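Local coordinates for protein aminoglycoside Nucleotidyltransferase (2")-Ia (Pseudomonas aeruginosa, PDB 5CFS) that makes bacteria resistant to gentamicin, kanamycin and tobramycin by adenylating the 2''-hydroxyl group of these aminoglycosides, at residues A[53-58]-A[93-98]; A[64-69]-A[82-87]. One frame throughout, in Å; residues are numbered along the deposited sequence.

Contact 1: residues A[53-58]-A[93-98]; sequences IDLTFP and LDCEPA. With MN (manganese (II) ion), chain C; MN (manganese (II) ion), chain B; TOY (tobramycin), chain D; APC (diphosphomethylphosphonic acid adenosyl ester), chain E.
Asp54 and Asp94 lie side by side, their carboxylate planes 62° apart, and close on one manganese ion, reached by Asp54 OD1 at 2.2 Å and Asp94 OD2 at 2.3 Å. The metal charge probably offsets the repulsion between the two oxygens. Asp54 OD2 binds the second manganese ion, also at 2.2 Å, bridging the pair; Asp52 completes both sites. Tobramycin O23, the 2''-hydroxyl, joins the first ion and stands 3.0 Å from PA of the nucleotide analogue; the O23-PA-C3A angle, 163°, is consistent with in-line attack. Asp94 OD2 also accepts from tobramycin N12, while its OD1 is held by Tyr82 OH. The extended chain of Glu96 reaches further along the drug, OE1 taking N32 at 2.6 Å and OE2 taking N61. Asp52 and Asp54 form the DxD motif and Asp94 is the third carboxylate of the nucleotidyltransferase fold; Asp54 and Asp94 stand on neighbouring parallel strands. Five backbone bonds join these, among them Glu96 N to Leu55 O at 2.8 Å. Pro97 has no N-H to give, and the bonds to 53-58 need none there, since Asp94, Glu96 and Ala98 are the donors. Phe57, with CG between backbone N and carbonyl carbon (chi1 64°), takes Pro97 CA over its ring face, 3.9 Å from the centroid. On Leu55's side, Ile53 and Leu93 meet helix 11-26; Leu93, Cys95 and Phe57 meet helix 62-71.

Contact 2: residues A[64-69]-A[82-87]; sequences ELEAIV and YGFLAE. With TOY (tobramycin), chain D.
Leu65 and Val69, which press on Phe84 and Ala86, are tied together one helical turn apart by the bond from Val69 N to Leu65 O, 3.0 Å long. That spacing turns both side chains to the strand. Between them in sequence, Glu66 leans its CG methylene towards Phe84 CZ at 4.3 Å while its OE2 forms a salt bridge with Arg62, an amphipathic use of a long side chain at the border of the core. Leu65 CD2 meets Phe84 CZ at 3.9 Å, the methyl coming obliquely to the end of the ring. With Phe84 CG between backbone N and carbonyl carbon, the torsion (chi1 74°) directs the ring towards the helix; the ring also meets that of Phe57, planes at about 60°. Here an alpha-helical layer packs on the sheet of the nucleotidyltransferase domain, the segment axes 10.0 Å apart and 22° from parallel. Val69 CG1 touches Ala86 CB at 4.1 Å, and the small Ala86 suits this spot, where Val69 CA and Ala86 CA are 7.6 Å apart. Just before Gly83, whose lack of a side chain spares Tyr82 CD1 from crowding, Tyr82 turns to the drug: one ring face lies against tobramycin, C52 standing 3.9 Å above its plane, and CE1 approaches C12 at 3.6 Å. Its hydroxyl, tied to Asp94, steadies the ring against the deoxystreptamine ring.

Along the chain the segments come in the order 53-58, 64-69, 82-87, 93-98, so contact 2 forms within the excursion that leaves one strand of contact 1 and returns on the other. Their centres are 8 Å apart. Strands 84-88 and 91-101 are antiparallel neighbours in the mixed sheet, and the backbone bond from Leu93 N to Ala86 O couples the two contacts directly. Contact 1 supplies two of the three metal-binding aspartates on one face of the sheet; contact 2 covers part of the other face with helix 62-71 and, at the loop end of its strand, adds Tyr82 to the tobramycin site. The carboxylates thus stand on a sheet backed by a hydrophobic core.

Contact 1: residues A[53-58]-A[93-98]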
loop_
_atom_site.group_PDB
_atom_site.type_symbol
_atom_site.label_atom_id
_atom_site.label_comp_id
_atom_site.label_asym_id
_atom_site.label_seq_id
_atom_site.Cartn_x
_atom_site.Cartn_y
_atom_site.Cartn_z
ATOM N N ILE A 53 -7.178 -2.516 -4.427
ATOM C CA ILE A 53 -6.190 -1.450 -4.479
ATOM C C ILE A 53 -5.935 -1.020 -3.046
ATOM O O ILE A 53 -6.861 -0.576 -2.358
ATOM C CB ILE A 53 -6.667 -0.243 -5.316
ATOM C CG1 ILE A 53 -6.942 -0.658 -6.763
ATOM C CG2 ILE A 53 -5.621 0.865 -5.292
ATOM C CD1 ILE A 53 -7.805 0.336 -7.530
ATOM N N ASP A 54 -4.696 -1.175 -2.585
ATOM C CA ASP A 54 -4.324 -0.757 -1.235
ATOM C C ASP A 54 -3.795 0.669 -1.282
ATOM O O ASP A 54 -2.921 0.978 -2.090
ATOM C CB ASP A 54 -3.271 -1.685 -0.630
ATOM C CG ASP A 54 -3.727 -3.128 -0.561
ATOM O OD1 ASP A 54 -4.637 -3.432 0.232
ATOM O OD2 ASP A 54 -3.175 -3.960 -1.303
ATOM N N LEU A 55 -4.343 1.530 -0.424
ATOM C CA LEU A 55 -3.981 2.947 -0.395
ATOM C C LEU A 55 -3.590 3.400 1.001
ATOM O O LEU A 55 -4.194 2.983 1.998
ATOM C CB LEU A 55 -5.145 3.809 -0.884
ATOM C CG LEU A 55 -5.577 3.684 -2.339
ATOM C CD1 LEU A 55 -6.817 4.535 -2.580
ATOM C CD2 LEU A 55 -4.458 4.100 -3.262
ATOM N N THR A 56 -2.580 4.261 1.060
ATOM C CA THR A 56 -2.222 4.951 2.297
ATOM C C THR A 56 -2.499 6.446 2.110
ATOM O O THR A 56 -2.120 7.026 1.097
ATOM C CB THR A 56 -0.747 4.720 2.681
ATOM O OG1 THR A 56 -0.499 3.316 2.793
ATOM C CG2 THR A 56 -0.427 5.391 4.010
ATOM N N PHE A 57 -3.161 7.059 3.089
ATOM C CA PHE A 57 -3.609 8.445 2.976
ATOM C C PHE A 57 -3.264 9.212 4.249
ATOM O O PHE A 57 -3.176 8.632 5.317
ATOM C CB PHE A 57 -5.123 8.508 2.724
ATOM C CG PHE A 57 -5.941 7.966 3.854
ATOM C CD1 PHE A 57 -6.387 8.798 4.860
ATOM C CD2 PHE A 57 -6.240 6.611 3.927
ATOM C CE1 PHE A 57 -7.124 8.297 5.919
ATOM C CE2 PHE A 57 -6.983 6.106 4.975
ATOM C CZ PHE A 57 -7.427 6.956 5.976
ATOM N N PRO A 58 -3.066 10.529 4.144
ATOM C CA PRO A 58 -2.882 11.325 5.364
ATOM C C PRO A 58 -4.092 11.216 6.284
ATOM O O PRO A 58 -5.197 11.593 5.895
ATOM C CB PRO A 58 -2.719 12.748 4.828
ATOM C CG PRO A 58 -2.233 12.569 3.435
ATOM C CD PRO A 58 -2.914 11.346 2.931
ATOM N N LEU A 93 -11.222 -0.648 -2.418
ATOM C CA LEU A 93 -10.119 0.188 -1.955
ATOM C C LEU A 93 -9.871 -0.085 -0.480
ATOM O O LEU A 93 -10.752 0.105 0.354
ATOM C CB LEU A 93 -10.407 1.672 -2.147
ATOM C CG LEU A 93 -10.756 2.223 -3.521
ATOM C CD1 LEU A 93 -10.707 3.746 -3.434
ATOM C CD2 LEU A 93 -9.817 1.715 -4.585
ATOM N N ASP A 94 -8.653 -0.503 -0.177
ATOM C CA ASP A 94 -8.261 -0.901 1.165
ATOM C C ASP A 94 -7.352 0.192 1.728
ATOM O O ASP A 94 -6.182 0.274 1.364
ATOM C CB ASP A 94 -7.568 -2.258 1.069
ATOM C CG ASP A 94 -7.153 -2.815 2.399
ATOM O OD1 ASP A 94 -7.429 -2.201 3.449
ATOM O OD2 ASP A 94 -6.560 -3.913 2.380
ATOM N N CYS A 95 -7.906 1.048 2.584
ATOM C CA CYS A 95 -7.262 2.315 2.928
ATOM C C CYS A 95 -6.732 2.361 4.361
ATOM O O CYS A 95 -7.450 2.043 5.309
ATOM C CB CYS A 95 -8.246 3.465 2.720
ATOM S SG CYS A 95 -8.930 3.528 1.059
ATOM N N GLU A 96 -5.475 2.771 4.508
ATOM C CA GLU A 96 -4.849 2.920 5.820
ATOM C C GLU A 96 -4.302 4.331 6.012
ATOM O O GLU A 96 -3.654 4.874 5.122
ATOM C CB GLU A 96 -3.720 1.898 5.987
ATOM C CG GLU A 96 -3.052 1.947 7.356
ATOM C CD GLU A 96 -2.014 0.857 7.561
ATOM O OE1 GLU A 96 -1.407 0.419 6.557
ATOM O OE2 GLU A 96 -1.818 0.440 8.736
ATOM N N PRO A 97 -4.540 4.933 7.187
ATOM C CA PRO A 97 -3.956 6.254 7.418
ATOM C C PRO A 97 -2.454 6.209 7.678
ATOM O O PRO A 97 -1.918 5.213 8.186
ATOM C CB PRO A 97 -4.697 6.751 8.660
ATOM C CG PRO A 97 -5.064 5.518 9.386
ATOM C CD PRO A 97 -5.350 4.491 8.329
ATOM N N ALA A 98 -1.791 7.295 7.298
ATOM C CA ALA A 98 -0.441 7.597 7.746
ATOM C C ALA A 98 -0.509 8.940 8.445
ATOM O O ALA A 98 -1.336 9.782 8.097
ATOM C CB ALA A 98 0.535 7.632 6.592
HETATM MN MN MN C . -5.837 -5.223 0.663
HETATM MN MN MN B . -4.082 -5.728 -2.157
HETATM C C11 TOY D . -0.824 -4.380 9.355
HETATM O O11 TOY D . -2.022 -4.061 8.691
HETATM C C21 TOY D . -1.173 -5.346 10.483
HETATM N N21 TOY D . -1.886 -6.522 9.962
HETATM C C31 TOY D . -1.998 -4.586 11.516
HETATM C C41 TOY D . -1.273 -3.349 12.016
HETATM O O41 TOY D . -2.107 -2.619 12.916
HETATM C C51 TOY D . -0.912 -2.460 10.835
HETATM O O51 TOY D . -0.191 -3.204 9.834
HETATM C C61 TOY D . -0.033 -1.304 11.268
HETATM N N61 TOY D . 0.427 -0.451 10.176
HETATM C C12 TOY D . -3.640 -3.401 4.945
HETATM N N12 TOY D . -3.969 -3.295 3.514
HETATM C C22 TOY D . -2.333 -2.677 5.250
HETATM C C32 TOY D . -2.040 -2.716 6.753
HETATM N N32 TOY D . -0.737 -2.091 7.020
HETATM C C42 TOY D . -2.019 -4.158 7.257
HETATM C C52 TOY D . -3.265 -4.943 6.877
HETATM O O52 TOY D . -3.068 -6.306 7.242
HETATM C C62 TOY D . -3.492 -4.852 5.378
HETATM O O62 TOY D . -4.704 -5.558 5.078
HETATM C C13 TOY D . -4.557 -6.921 4.791
HETATM C C23 TOY D . -5.052 -7.154 3.370
HETATM O O23 TOY D . -4.350 -6.299 2.476
HETATM C C33 TOY D . -6.550 -6.868 3.284
HETATM N N33 TOY D . -7.046 -7.095 1.916
HETATM C C43 TOY D . -7.257 -7.764 4.293
HETATM O O43 TOY D . -8.654 -7.506 4.245
HETATM C C53 TOY D . -6.710 -7.434 5.679
HETATM O O53 TOY D . -5.297 -7.692 5.719
HETATM C C63 TOY D . -7.325 -8.266 6.774
HETATM O O63 TOY D . -6.733 -7.967 8.032
HETATM P PG APC E . -3.557 -8.139 -4.532
HETATM O O1G APC E . -4.175 -9.260 -5.282
HETATM O O2G APC E . -4.531 -7.464 -3.557
HETATM O O3G APC E . -2.942 -7.072 -5.358
HETATM P PB APC E . -1.862 -8.208 -2.227
HETATM O O1B APC E . -0.383 -8.460 -2.033
HETATM O O2B APC E . -2.116 -6.675 -2.142
HETATM O O3B APC E . -2.332 -8.678 -3.661
HETATM P PA APC E . -3.804 -8.192 0.216
HETATM O O1A APC E . -4.990 -8.912 0.818
HETATM O O2A APC E . -4.379 -6.863 -0.361
HETATM C C3A APC E . -2.994 -9.073 -1.128
HETATM O "O5'" APC E . -2.744 -7.802 1.312
HETATM C "C5'" APC E . -1.347 -7.576 1.045
HETATM C "C4'" APC E . -0.611 -7.453 2.357
HETATM O "O4'" APC E . -1.511 -7.718 3.462
HETATM C "C3'" APC E . 0.543 -8.434 2.531
HETATM O "O3'" APC E . 1.537 -7.888 3.387
HETATM C "C2'" APC E . -0.144 -9.609 3.216
HETATM O "O2'" APC E . 0.778 -10.417 3.933
HETATM C "C1'" APC E . -1.054 -8.852 4.177
HETATM N N9 APC E . -2.199 -9.628 4.640
HETATM C C8 APC E . -3.083 -10.344 3.878
HETATM N N7 APC E . -3.974 -11.011 4.573
HETATM C C5 APC E . -3.651 -10.711 5.890
HETATM C C6 APC E . -4.192 -11.136 7.117
HETATM N N6 APC E . -5.247 -11.947 7.227
HETATM N N1 APC E . -3.609 -10.679 8.249
HETATM C C2 APC E . -2.568 -9.847 8.146
HETATM N N3 APC E . -1.979 -9.373 7.046
HETATM C C4 APC E . -2.565 -9.853 5.944
HETATM O O HOH W 1 -0.657 0.863 4.116
HETATM O O HOH W 2 -3.607 -4.923 -4.227
#

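Contact 2: residues A[64-69]-A[82-87]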
loop_
_atom_site.group_PDB
_atom_site.type_symbol
_atom_site.label_atom_id
_atom_site.label_comp_id
_atom_site.label_asym_id
_atom_site.label_seq_id
_atom_site.Cartn_x
_atom_site.Cartn_y
_atom_site.Cartn_z
ATOM N N GLU A 64 -11.056 14.181 2.788
ATOM C CA GLU A 64 -10.754 14.519 1.405
ATOM C C GLU A 64 -10.672 13.261 0.549
ATOM O O GLU A 64 -11.103 13.261 -0.598
ATOM C CB GLU A 64 -9.452 15.316 1.314
ATOM C CG GLU A 64 -9.520 16.661 2.031
ATOM C CD GLU A 64 -8.239 17.465 1.899
ATOM O OE1 GLU A 64 -7.617 17.763 2.939
ATOM O OE2 GLU A 64 -7.851 17.800 0.761
ATOM N N LEU A 65 -10.120 12.182 1.099
ATOM C CA LEU A 65 -10.088 10.924 0.362
ATOM C C LEU A 65 -11.498 10.355 0.236
ATOM O O LEU A 65 -11.878 9.841 -0.815
ATOM C CB LEU A 65 -9.159 9.909 1.040
ATOM C CG LEU A 65 -9.187 8.518 0.402
ATOM C CD1 LEU A 65 -8.792 8.578 -1.069
ATOM C CD2 LEU A 65 -8.300 7.549 1.170
ATOM N N GLU A 66 -12.279 10.452 1.306
ATOM C CA GLU A 66 -13.657 9.993 1.263
ATOM C C GLU A 66 -14.464 10.779 0.226
ATOM O O GLU A 66 -15.260 10.198 -0.506
ATOM C CB GLU A 66 -14.295 10.103 2.647
ATOM C CG GLU A 66 -13.709 9.106 3.636
ATOM C CD GLU A 66 -14.344 9.189 5.014
ATOM O OE1 GLU A 66 -14.905 10.244 5.354
ATOM O OE2 GLU A 66 -14.272 8.193 5.764
ATOM N N ALA A 67 -14.240 12.089 0.150
ATOM C CA ALA A 67 -14.938 12.924 -0.825
ATOM C C ALA A 67 -14.595 12.529 -2.264
ATOM O O ALA A 67 -15.452 12.567 -3.143
ATOM C CB ALA A 67 -14.610 14.391 -0.593
ATOM N N ILE A 68 -13.339 12.163 -2.502
ATOM C CA ILE A 68 -12.910 11.709 -3.821
ATOM C C ILE A 68 -13.595 10.389 -4.170
ATOM O O ILE A 68 -14.083 10.216 -5.286
ATOM C CB ILE A 68 -11.373 11.557 -3.888
ATOM C CG1 ILE A 68 -10.727 12.946 -3.870
ATOM C CG2 ILE A 68 -10.947 10.799 -5.150
ATOM C CD1 ILE A 68 -9.213 12.939 -3.703
ATOM N N VAL A 69 -13.635 9.466 -3.213
ATOM C CA VAL A 69 -14.320 8.192 -3.414
ATOM C C VAL A 69 -15.775 8.424 -3.808
ATOM O O VAL A 69 -16.285 7.826 -4.761
ATOM C CB VAL A 69 -14.250 7.318 -2.141
ATOM C CG1 VAL A 69 -15.243 6.151 -2.211
ATOM C CG2 VAL A 69 -12.838 6.822 -1.925
ATOM N N TYR A 82 -7.360 -1.100 11.230
ATOM C CA TYR A 82 -6.216 -0.323 10.764
ATOM C C TYR A 82 -6.600 0.817 9.831
ATOM O O TYR A 82 -5.749 1.616 9.475
ATOM C CB TYR A 82 -5.220 -1.228 10.038
ATOM C CG TYR A 82 -5.814 -1.908 8.830
ATOM C CD1 TYR A 82 -5.916 -1.248 7.617
ATOM C CD2 TYR A 82 -6.294 -3.207 8.909
ATOM C CE1 TYR A 82 -6.474 -1.853 6.525
ATOM C CE2 TYR A 82 -6.847 -3.828 7.813
ATOM C CZ TYR A 82 -6.933 -3.147 6.622
ATOM O OH TYR A 82 -7.491 -3.780 5.540
ATOM N N GLY A 83 -7.861 0.886 9.423
ATOM C CA GLY A 83 -8.267 1.872 8.440
ATOM C C GLY A 83 -9.703 1.674 8.010
ATOM O O GLY A 83 -10.593 1.499 8.855
ATOM N N PHE A 84 -9.945 1.723 6.703
ATOM C CA PHE A 84 -11.300 1.527 6.211
ATOM C C PHE A 84 -11.329 0.967 4.807
ATOM O O PHE A 84 -10.351 1.002 4.064
ATOM C CB PHE A 84 -12.096 2.839 6.268
ATOM C CG PHE A 84 -11.721 3.847 5.208
ATOM C CD1 PHE A 84 -12.361 3.851 3.977
ATOM C CD2 PHE A 84 -10.758 4.812 5.456
ATOM C CE1 PHE A 84 -12.030 4.784 3.010
ATOM C CE2 PHE A 84 -10.432 5.753 4.490
ATOM C CZ PHE A 84 -11.069 5.739 3.273
ATOM N N LEU A 85 -12.492 0.428 4.482
ATOM C CA LEU A 85 -12.732 -0.257 3.237
ATOM C C LEU A 85 -13.720 0.571 2.419
ATOM O O LEU A 85 -14.767 0.961 2.934
ATOM C CB LEU A 85 -13.272 -1.646 3.556
ATOM C CG LEU A 85 -13.330 -2.700 2.476
ATOM C CD1 LEU A 85 -13.221 -4.088 3.118
ATOM C CD2 LEU A 85 -14.637 -2.565 1.718
ATOM N N ALA A 86 -13.372 0.873 1.171
ATOM C CA ALA A 86 -14.278 1.588 0.277
ATOM C C ALA A 86 -14.476 0.825 -1.020
ATOM O O ALA A 86 -13.678 -0.030 -1.394
ATOM C CB ALA A 86 -13.759 2.988 -0.011
ATOM N N GLU A 87 -15.557 1.159 -1.708
ATOM C CA GLU A 87 -15.958 0.475 -2.921
ATOM C C GLU A 87 -16.262 1.501 -4.004
ATOM O O GLU A 87 -17.036 2.418 -3.770
ATOM C CB GLU A 87 -17.186 -0.382 -2.629
ATOM C CG GLU A 87 -17.665 -1.250 -3.753
ATOM C CD GLU A 87 -18.902 -2.036 -3.361
ATOM O OE1 GLU A 87 -18.750 -3.200 -2.935
ATOM O OE2 GLU A 87 -20.022 -1.485 -3.462
HETATM C C11 TOY D . -0.824 -4.380 9.355
HETATM O O11 TOY D . -2.022 -4.061 8.691
HETATM C C21 TOY D . -1.173 -5.346 10.483
HETATM N N21 TOY D . -1.886 -6.522 9.962
HETATM C C31 TOY D . -1.998 -4.586 11.516
HETATM C C41 TOY D . -1.273 -3.349 12.016
HETATM O O41 TOY D . -2.107 -2.619 12.916
HETATM C C51 TOY D . -0.912 -2.460 10.835
HETATM O O51 TOY D . -0.191 -3.204 9.834
HETATM C C61 TOY D . -0.033 -1.304 11.268
HETATM N N61 TOY D . 0.427 -0.451 10.176
HETATM C C12 TOY D . -3.640 -3.401 4.945
HETATM N N12 TOY D . -3.969 -3.295 3.514
HETATM C C22 TOY D . -2.333 -2.677 5.250
HETATM C C32 TOY D . -2.040 -2.716 6.753
HETATM N N32 TOY D . -0.737 -2.091 7.020
HETATM C C42 TOY D . -2.019 -4.158 7.257
HETATM C C52 TOY D . -3.265 -4.943 6.877
HETATM O O52 TOY D . -3.068 -6.306 7.242
HETATM C C62 TOY D . -3.492 -4.852 5.378
HETATM O O62 TOY D . -4.704 -5.558 5.078
HETATM C C13 TOY D . -4.557 -6.921 4.791
HETATM C C23 TOY D . -5.052 -7.154 3.370
HETATM O O23 TOY D . -4.350 -6.299 2.476
HETATM C C33 TOY D . -6.550 -6.868 3.284
HETATM N N33 TOY D . -7.046 -7.095 1.916
HETATM C C43 TOY D . -7.257 -7.764 4.293
HETATM O O43 TOY D . -8.654 -7.506 4.245
HETATM C C53 TOY D . -6.710 -7.434 5.679
HETATM O O53 TOY D . -5.297 -7.692 5.719
HETATM C C63 TOY D . -7.325 -8.266 6.774
HETATM O O63 TOY D . -6.733 -7.967 8.032
#